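Local coordinates for protein putative metal-dependent phosphoesterase (Bifidobacterium adolescentis, PDB 3O0F) that hydrolyses phosphoester bonds as a metal-dependent enzyme of the PHP family, binding adenosine monophosphate beside two iron ions and a zinc ion, at residues D228-W233 against H252-T257; V79-S84 against N210-S215. All blocks are in the same frame, centred on the assembly; numbering follows the deposited sequence. Where two conformers were deposited one is given.

Contact 1 of 2, residues D228-W233 against H252-T257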
ATOM      1  N   ASP A 228      -0.606 -10.012  12.223  1.00 12.03           N
ATOM      2  CA  ASP A 228      -1.319  -9.344  13.303  1.00 12.57           C
ATOM      3  C   ASP A 228      -2.781  -9.060  12.968  1.00 14.50           C
ATOM      4  O   ASP A 228      -3.612  -8.967  13.865  1.00 13.72           O
ATOM      5  CB  ASP A 228      -0.631  -8.034  13.643  1.00 13.25           C
ATOM      6  CG  ASP A 228       0.745  -8.236  14.228  1.00 16.06           C
ATOM      7  OD1 ASP A 228       0.802  -8.453  15.447  1.00 25.67           O
ATOM      8  OD2 ASP A 228       1.752  -8.135  13.466  1.00 17.52           O
ATOM      9  N   GLY A 229      -3.084  -8.821  11.687  1.00 13.14           N
ATOM     10  CA  GLY A 229      -4.409  -8.308  11.323  1.00 13.99           C
ATOM     11  C   GLY A 229      -4.820  -8.437   9.868  1.00 12.05           C
ATOM     12  O   GLY A 229      -4.037  -8.823   9.012  1.00 13.69           O
ATOM     13  N   LEU A 230      -6.068  -8.067   9.632  1.00 13.38           N
ATOM     14  CA  LEU A 230      -6.750  -8.088   8.330  1.00 11.60           C
ATOM     15  C   LEU A 230      -7.436  -6.749   8.102  1.00 11.39           C
ATOM     16  O   LEU A 230      -8.128  -6.250   8.984  1.00 11.59           O
ATOM     17  CB  LEU A 230      -7.845  -9.160   8.366  1.00 13.30           C
ATOM     18  CG  LEU A 230      -7.370 -10.610   8.564  1.00 15.19           C
ATOM     19  CD1 LEU A 230      -8.562 -11.571   8.587  1.00 13.30           C
ATOM     20  CD2 LEU A 230      -6.378 -10.990   7.473  1.00 16.26           C
ATOM     21  N   GLU A 231      -7.213  -6.168   6.925  1.00 11.47           N
ATOM     22  CA  GLU A 231      -7.882  -4.977   6.491  1.00 12.19           C
ATOM     23  C   GLU A 231      -9.233  -5.402   5.951  1.00 15.24           C
ATOM     24  O   GLU A 231      -9.300  -6.083   4.923  1.00 14.85           O
ATOM     25  CB  GLU A 231      -7.053  -4.299   5.387  1.00 10.24           C
ATOM     26  CG  GLU A 231      -7.724  -3.099   4.800  1.00 15.21           C
ATOM     27  CD  GLU A 231      -6.835  -2.370   3.811  1.00 21.61           C
ATOM     28  OE1 GLU A 231      -6.429  -2.992   2.799  1.00 17.44           O
ATOM     29  OE2 GLU A 231      -6.542  -1.170   4.039  1.00 16.07           O
ATOM     30  N   VAL A 232     -10.295  -5.017   6.662  1.00 13.41           N
ATOM     31  CA  VAL A 232     -11.630  -5.390   6.321  1.00 13.36           C
ATOM     32  C   VAL A 232     -12.381  -4.255   5.673  1.00 14.18           C
ATOM     33  O   VAL A 232     -13.095  -4.456   4.649  1.00 11.85           O
ATOM     34  CB  VAL A 232     -12.432  -5.916   7.569  1.00 16.35           C
ATOM     35  CG1 VAL A 232     -13.890  -6.185   7.179  1.00 11.58           C
ATOM     36  CG2 VAL A 232     -11.750  -7.186   8.128  1.00 17.76           C
ATOM     37  N   TRP A 233     -12.240  -3.066   6.246  1.00 13.22           N
ATOM     38  CA  TRP A 233     -13.024  -1.926   5.784  1.00 14.83           C
ATOM     39  C   TRP A 233     -12.262  -1.267   4.641  1.00 13.10           C
ATOM     40  O   TRP A 233     -11.401  -0.405   4.854  1.00 10.36           O
ATOM     41  CB  TRP A 233     -13.306  -0.961   6.914  1.00 14.87           C
ATOM     42  CG  TRP A 233     -13.658  -1.629   8.229  1.00 12.43           C
ATOM     43  CD1 TRP A 233     -13.004  -1.496   9.401  1.00 16.16           C
ATOM     44  CD2 TRP A 233     -14.765  -2.498   8.472  1.00 14.57           C
ATOM     45  NE1 TRP A 233     -13.649  -2.226  10.387  1.00 17.66           N
ATOM     46  CE2 TRP A 233     -14.724  -2.860   9.833  1.00 16.92           C
ATOM     47  CE3 TRP A 233     -15.805  -2.993   7.668  1.00 18.88           C
ATOM     48  CZ2 TRP A 233     -15.676  -3.718  10.415  1.00 19.29           C
ATOM     49  CZ3 TRP A 233     -16.756  -3.840   8.237  1.00 25.34           C
ATOM     50  CH2 TRP A 233     -16.682  -4.189   9.604  1.00 23.87           C
ATOM     51  N   HIS A 252      -9.215 -15.875  15.676  1.00 22.39           N
ATOM     52  CA  HIS A 252      -7.785 -15.847  15.981  1.00 23.04           C
ATOM     53  C   HIS A 252      -7.360 -14.565  16.689  1.00 23.63           C
ATOM     54  O   HIS A 252      -6.184 -14.274  16.793  1.00 22.81           O
ATOM     55  CB  HIS A 252      -6.977 -15.988  14.693  1.00 21.12           C
ATOM     56  CG  HIS A 252      -7.098 -17.336  14.075  1.00 23.77           C
ATOM     57  ND1 HIS A 252      -6.390 -18.419  14.551  1.00 24.36           N
ATOM     58  CD2 HIS A 252      -7.875 -17.800  13.057  1.00 20.18           C
ATOM     59  CE1 HIS A 252      -6.703 -19.491  13.834  1.00 32.53           C
ATOM     60  NE2 HIS A 252      -7.574 -19.137  12.904  1.00 22.03           N
ATOM     61  N   ASP A 253      -8.312 -13.796  17.160  1.00 23.15           N
ATOM     62  CA  ASP A 253      -7.996 -12.581  17.847  1.00 28.08           C
ATOM     63  C   ASP A 253      -7.120 -11.607  17.045  1.00 27.33           C
ATOM     64  O   ASP A 253      -6.211 -11.015  17.612  1.00 25.82           O
ATOM     65  CB  ASP A 253      -7.273 -12.955  19.146  1.00 33.16           C
ATOM     66  CG  ASP A 253      -7.758 -12.161  20.307  1.00 48.79           C
ATOM     67  OD1 ASP A 253      -8.906 -12.431  20.755  1.00 60.59           O
ATOM     68  OD2 ASP A 253      -6.986 -11.292  20.770  1.00 59.97           O
ATOM     69  N   LEU A 254      -7.375 -11.463  15.743  1.00 21.88           N
ATOM     70  CA  LEU A 254      -6.622 -10.559  14.927  1.00 18.76           C
ATOM     71  C   LEU A 254      -7.196  -9.154  15.028  1.00 16.21           C
ATOM     72  O   LEU A 254      -8.370  -8.952  15.257  1.00 17.99           O
ATOM     73  CB  LEU A 254      -6.608 -11.016  13.464  1.00 18.68           C
ATOM     74  CG  LEU A 254      -6.104 -12.433  13.180  1.00 17.82           C
ATOM     75  CD1 LEU A 254      -6.160 -12.739  11.692  1.00 20.26           C
ATOM     76  CD2 LEU A 254      -4.692 -12.681  13.769  1.00 11.32           C
ATOM     77  N   LEU A 255      -6.354  -8.179  14.772  1.00 17.04           N
ATOM     78  CA  LEU A 255      -6.791  -6.813  14.565  1.00 15.55           C
ATOM     79  C   LEU A 255      -7.563  -6.643  13.239  1.00 14.41           C
ATOM     80  O   LEU A 255      -7.269  -7.297  12.238  1.00 14.13           O
ATOM     81  CB  LEU A 255      -5.569  -5.874  14.526  1.00 13.49           C
ATOM     82  CG  LEU A 255      -4.659  -5.966  15.740  1.00 19.37           C
ATOM     83  CD1 LEU A 255      -3.388  -5.172  15.439  1.00 19.25           C
ATOM     84  CD2 LEU A 255      -5.466  -5.510  17.003  1.00 17.33           C
ATOM     85  N   VAL A 256      -8.559  -5.754  13.258  1.00 14.51           N
ATOM     86  CA  VAL A 256      -9.366  -5.473  12.079  1.00 12.95           C
ATOM     87  C   VAL A 256      -9.152  -4.006  11.737  1.00 13.07           C
ATOM     88  O   VAL A 256      -9.380  -3.138  12.595  1.00 12.28           O
ATOM     89  CB  VAL A 256     -10.841  -5.762  12.358  1.00 15.01           C
ATOM     90  CG1 VAL A 256     -11.725  -5.285  11.176  1.00 10.77           C
ATOM     91  CG2 VAL A 256     -11.024  -7.242  12.662  1.00 14.63           C
ATOM     92  N   THR A 257      -8.707  -3.746  10.513  1.00 11.22           N
ATOM     93  CA  THR A 257      -8.393  -2.403  10.056  1.00 13.22           C
ATOM     94  C   THR A 257      -9.259  -1.973   8.861  1.00 14.64           C
ATOM     95  O   THR A 257     -10.015  -2.758   8.280  1.00  9.45           O
ATOM     96  CB  THR A 257      -6.873  -2.247   9.740  1.00 17.95           C
ATOM     97  OG1 THR A 257      -6.525  -2.878   8.492  1.00 15.29           O
ATOM     98  CG2 THR A 257      -5.999  -2.827  10.866  1.00 14.81           C
TER
HETATM   99  O   HOH W   1      -3.046 -10.308  16.481  1.00 24.52           O
HETATM  100  O   HOH W   2      -6.116  -0.703   6.745  1.00 19.04           O
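Thr257 and Glu231 meet across two parallel strands where the packing is tight. The carbonyl O of Thr257 accepts two backbone bonds: Val232 N at 2.8 Å, tilted from the carbonyl plane, and Trp233 N at 3.0 Å, lying in it with a nearly straight N-H (170°). Thr257 OG1 sits between its own backbone N and carbonyl carbon (chi1 76°), a torsion that brings it to 3.2 Å from Glu231 CA, and the two side chains cross at about a right angle. A water joins this hydroxyl to Glu231 OE2, whose carboxylate also bonds His18 ND1 and the backbone N of His203. Both histidines are iron ligands; Glu231, which grips the ring of His18 and the main chain of His203, is thus placed as a second-shell residue that probably helps to position them.

The pairing is that of a beta-alpha-beta unit: strand 229-233 passes through helix 239-252 into strand 255-258, one of the two outermost strands of the sheet within this chain. Leu230 N to Leu255 O and Thr257 N to Leu230 O continue the parallel register, each 3.0 Å long. Gly229 keeps its CA 3.2 Å from Leu255 O, so close that a side chain there would strike the carbonyl. On the sheet face bearing Leu230 and Val256, a methyl of the valine, CG1, lies 3.6 Å from Val232 CG2 and also meets the Trp233 ring obliquely near NE1, while Leu246 and Ala249 of helix 239-252 touch the Val256 side chain.

Toward the start of the strands the contact slackens. Leu254 CD1 comes only to 4.0 Å from Leu230 CG, and Asp228 O, besides accepting from Leu255 N, also accepts from a water, which in turn donates weakly to Asp253 O. Asp253, exposed to solvent, closes the preceding helix in a Schellman motif.

Contact 2 of 2, residues V79-S84 against N210-S215; sequences VDEDVS and NRRLLS
A beta hairpin turn, type II' from Asp80 to Val83, carries this contact: it joins strands 70-80 and 83-90 and meets the loop that leads into helix 216-225. Beside the turn, Asn210 uses both ends of its amide on the backbone of one residue. Its OD1 accepts from Ser84 N at 2.8 Å, with the donor tilted 28° from the carbonyl plane, and its ND2 donates to Ser84 O at 2.9 Å, in that carbonyl's plane and on a lone pair. The two bonds fix the rotation of the amide. An alanine here would lose both, and the backbone N and O of Ser84 would probably be left without these partners and the loop freer to shift.

Val83 fills the middle. With CG1 anti to the backbone N (chi1 -175°), that methyl packs against Asn210 ND2 and, at 4.1 Å, against Leu214 CD2, while CG2 lies over one face of the Arg212 guanidinium, toward its rim. Leu214 CD2 also reaches Asp80 CB at 3.9 Å.

At the outer side Arg212 NH2 forms salt bridges with Glu81 OE1, which approaches at the guanidinium edge, and Asp82 OD1, each at 3.2 Å; the bond to Asp82 is weak in angle, and both carboxylate planes are turned 50° from the guanidinium. Its NH1 turns instead to Gln218 OE1 and, weakly, to Leu213 O. One cation thus faces two acids at the exposed corner of the turn, an arrangement that would probably offset their mutual repulsion while solvent screens the pull.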
ATOM      1  N   VAL A  79       3.884 -12.166  -2.584  0.50 18.37           N
ATOM      2  CA  VAL A  79       3.173 -13.221  -3.299  0.50 19.11           C
ATOM      3  C   VAL A  79       3.016 -14.454  -2.426  0.50 19.45           C
ATOM      4  O   VAL A  79       3.904 -14.780  -1.642  0.50 21.41           O
ATOM      5  CB  VAL A  79       3.895 -13.624  -4.632  0.50 19.68           C
ATOM      6  CG1 VAL A  79       5.358 -13.995  -4.379  0.50 22.06           C
ATOM      7  CG2 VAL A  79       3.171 -14.789  -5.285  0.50 14.95           C
ATOM      8  N   ASP A  80       1.891 -15.150  -2.584  1.00 19.77           N
ATOM      9  CA  ASP A  80       1.638 -16.411  -1.896  1.00 22.14           C
ATOM     10  C   ASP A  80       1.091 -17.493  -2.855  1.00 22.83           C
ATOM     11  O   ASP A  80      -0.058 -17.434  -3.310  1.00 20.58           O
ATOM     12  CB  ASP A  80       0.681 -16.169  -0.733  1.00 24.37           C
ATOM     13  CG  ASP A  80       0.698 -17.292   0.268  1.00 33.04           C
ATOM     14  OD1 ASP A  80       0.776 -18.455  -0.184  1.00 35.23           O
ATOM     15  OD2 ASP A  80       0.589 -17.020   1.489  1.00 27.94           O
ATOM     16  N   GLU A  81       1.915 -18.494  -3.160  1.00 25.38           N
ATOM     17  CA  GLU A  81       1.604 -19.427  -4.253  1.00 28.21           C
ATOM     18  C   GLU A  81       1.327 -18.563  -5.473  1.00 29.20           C
ATOM     19  O   GLU A  81       2.181 -17.773  -5.814  1.00 33.72           O
ATOM     20  CB  GLU A  81       0.475 -20.391  -3.867  1.00 30.54           C
ATOM     21  CG  GLU A  81       0.885 -21.307  -2.658  1.00 37.72           C
ATOM     22  CD  GLU A  81      -0.305 -21.859  -1.838  1.00 53.67           C
ATOM     23  OE1 GLU A  81      -1.469 -21.808  -2.323  1.00 58.10           O
ATOM     24  OE2 GLU A  81      -0.068 -22.331  -0.690  1.00 55.09           O
ATOM     25  N   ASP A  82       0.171 -18.639  -6.118  1.00 32.13           N
ATOM     26  CA  ASP A  82      -0.041 -17.784  -7.313  1.00 35.00           C
ATOM     27  C   ASP A  82      -0.798 -16.465  -7.040  1.00 32.69           C
ATOM     28  O   ASP A  82      -1.268 -15.817  -7.979  1.00 37.94           O
ATOM     29  CB  ASP A  82      -0.739 -18.583  -8.438  1.00 37.77           C
ATOM     30  CG  ASP A  82      -2.116 -19.117  -8.022  1.00 51.21           C
ATOM     31  OD1 ASP A  82      -2.290 -19.503  -6.835  1.00 59.63           O
ATOM     32  OD2 ASP A  82      -3.024 -19.156  -8.883  1.00 64.87           O
ATOM     33  N   VAL A  83      -0.916 -16.062  -5.777  1.00 24.72           N
ATOM     34  CA  VAL A  83      -1.771 -14.948  -5.406  1.00 20.68           C
ATOM     35  C   VAL A  83      -0.900 -13.722  -5.074  1.00 17.63           C
ATOM     36  O   VAL A  83      -0.032 -13.800  -4.215  1.00 16.75           O
ATOM     37  CB  VAL A  83      -2.665 -15.288  -4.175  1.00 17.79           C
ATOM     38  CG1 VAL A  83      -3.627 -14.156  -3.878  1.00 15.84           C
ATOM     39  CG2 VAL A  83      -3.422 -16.629  -4.339  1.00 16.63           C
ATOM     40  N   SER A  84      -1.127 -12.619  -5.768  1.00 18.66           N
ATOM     41  CA  SER A  84      -0.564 -11.320  -5.355  1.00 21.41           C
ATOM     42  C   SER A  84      -1.160 -10.887  -4.008  1.00 20.08           C
ATOM     43  O   SER A  84      -2.377 -10.860  -3.841  1.00 20.31           O
ATOM     44  CB  SER A  84      -0.825 -10.240  -6.423  1.00 22.46           C
ATOM     45  OG  SER A  84      -0.545  -8.931  -5.931  1.00 29.75           O
ATOM     46  N   ASN A 210      -6.770 -10.361  -8.246  1.00 48.49           N
ATOM     47  CA  ASN A 210      -6.336 -11.762  -8.521  1.00 45.05           C
ATOM     48  C   ASN A 210      -7.418 -12.662  -9.162  1.00 44.02           C
ATOM     49  O   ASN A 210      -8.606 -12.481  -8.877  1.00 43.33           O
ATOM     50  CB  ASN A 210      -5.943 -12.414  -7.183  1.00 43.02           C
ATOM     51  CG  ASN A 210      -4.615 -11.895  -6.627  1.00 40.17           C
ATOM     52  OD1 ASN A 210      -3.552 -12.209  -7.159  1.00 28.94           O
ATOM     53  ND2 ASN A 210      -4.677 -11.107  -5.537  1.00 28.23           N
ATOM     54  N   ARG A 211      -7.006 -13.647  -9.973  1.00 40.41           N
ATOM     55  CA  ARG A 211      -7.916 -14.753 -10.384  1.00 40.40           C
ATOM     56  C   ARG A 211      -8.552 -15.509  -9.171  1.00 36.78           C
ATOM     57  O   ARG A 211      -9.687 -15.967  -9.247  1.00 35.22           O
ATOM     58  CB  ARG A 211      -7.200 -15.759 -11.306  1.00 40.32           C
ATOM     59  N   ARG A 212      -7.816 -15.672  -8.075  1.00 29.83           N
ATOM     60  CA  ARG A 212      -8.408 -16.233  -6.862  1.00 29.30           C
ATOM     61  C   ARG A 212      -7.859 -15.509  -5.633  1.00 25.90           C
ATOM     62  O   ARG A 212      -6.715 -15.087  -5.629  1.00 26.36           O
ATOM     63  CB  ARG A 212      -8.211 -17.754  -6.767  1.00 30.19           C
ATOM     64  CG  ARG A 212      -6.813 -18.204  -6.331  1.00 38.52           C
ATOM     65  CD  ARG A 212      -6.754 -19.700  -6.114  1.00 36.46           C
ATOM     66  NE  ARG A 212      -5.434 -20.112  -5.641  1.00 42.82           N
ATOM     67  CZ  ARG A 212      -4.974 -19.958  -4.392  1.00 40.54           C
ATOM     68  NH1 ARG A 212      -5.706 -19.360  -3.441  1.00 36.74           N
ATOM     69  NH2 ARG A 212      -3.742 -20.382  -4.090  1.00 34.66           N
ATOM     70  N   LEU A 213      -8.715 -15.350  -4.625  1.00 22.86           N
ATOM     71  CA  LEU A 213      -8.334 -14.816  -3.322  1.00 20.43           C
ATOM     72  C   LEU A 213      -7.486 -15.818  -2.524  1.00 16.87           C
ATOM     73  O   LEU A 213      -7.454 -17.027  -2.788  1.00 17.73           O
ATOM     74  CB  LEU A 213      -9.578 -14.467  -2.515  1.00 21.87           C
ATOM     75  CG  LEU A 213     -10.609 -13.556  -3.173  1.00 23.68           C
ATOM     76  CD1 LEU A 213     -11.838 -13.434  -2.263  1.00 26.58           C
ATOM     77  CD2 LEU A 213      -9.987 -12.162  -3.473  1.00 23.34           C
ATOM     78  N   LEU A 214      -6.763 -15.297  -1.554  1.00 14.51           N
ATOM     79  CA  LEU A 214      -6.172 -16.133  -0.525  1.00 16.13           C
ATOM     80  C   LEU A 214      -7.230 -17.013   0.084  1.00 15.93           C
ATOM     81  O   LEU A 214      -8.360 -16.553   0.391  1.00 13.88           O
ATOM     82  CB  LEU A 214      -5.553 -15.278   0.598  1.00 18.96           C
ATOM     83  CG  LEU A 214      -4.285 -14.524   0.237  1.00 22.23           C
ATOM     84  CD1 LEU A 214      -3.933 -13.560   1.382  1.00 19.10           C
ATOM     85  CD2 LEU A 214      -3.133 -15.482  -0.075  1.00 20.61           C
ATOM     86  N   SER A 215      -6.871 -18.275   0.286  1.00 15.82           N
ATOM     87  CA  SER A 215      -7.750 -19.189   0.952  1.00 14.92           C
ATOM     88  C   SER A 215      -7.593 -19.093   2.474  1.00 14.34           C
ATOM     89  O   SER A 215      -6.632 -18.524   2.983  1.00 11.81           O
ATOM     90  CB  SER A 215      -7.429 -20.584   0.514  1.00 15.83           C
ATOM     91  OG  SER A 215      -6.181 -20.949   1.028  1.00 12.86           O
TER

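In the fold
Both contacts reach the same mixed sheet, their centres 18 Å apart and their nearest atoms about 7 Å apart without touching. Contact 1 is buried and joins neighbouring strands through main-chain bonds and close apolar packing. Contact 2 is partly buried and ties a hairpin to a loop whose side chains reach both backbone and side chains of the hairpin, with an amide grip on one flank and solvent-facing salt bridges on the other. The chain connects them in series, since the loop of contact 2 leads through helix 216-225 to the first strand of contact 1. Glu231 in contact 1 probably steadies iron ligands from the second shell, whereas Ser84 in contact 2 lies beside the iron ligand His86.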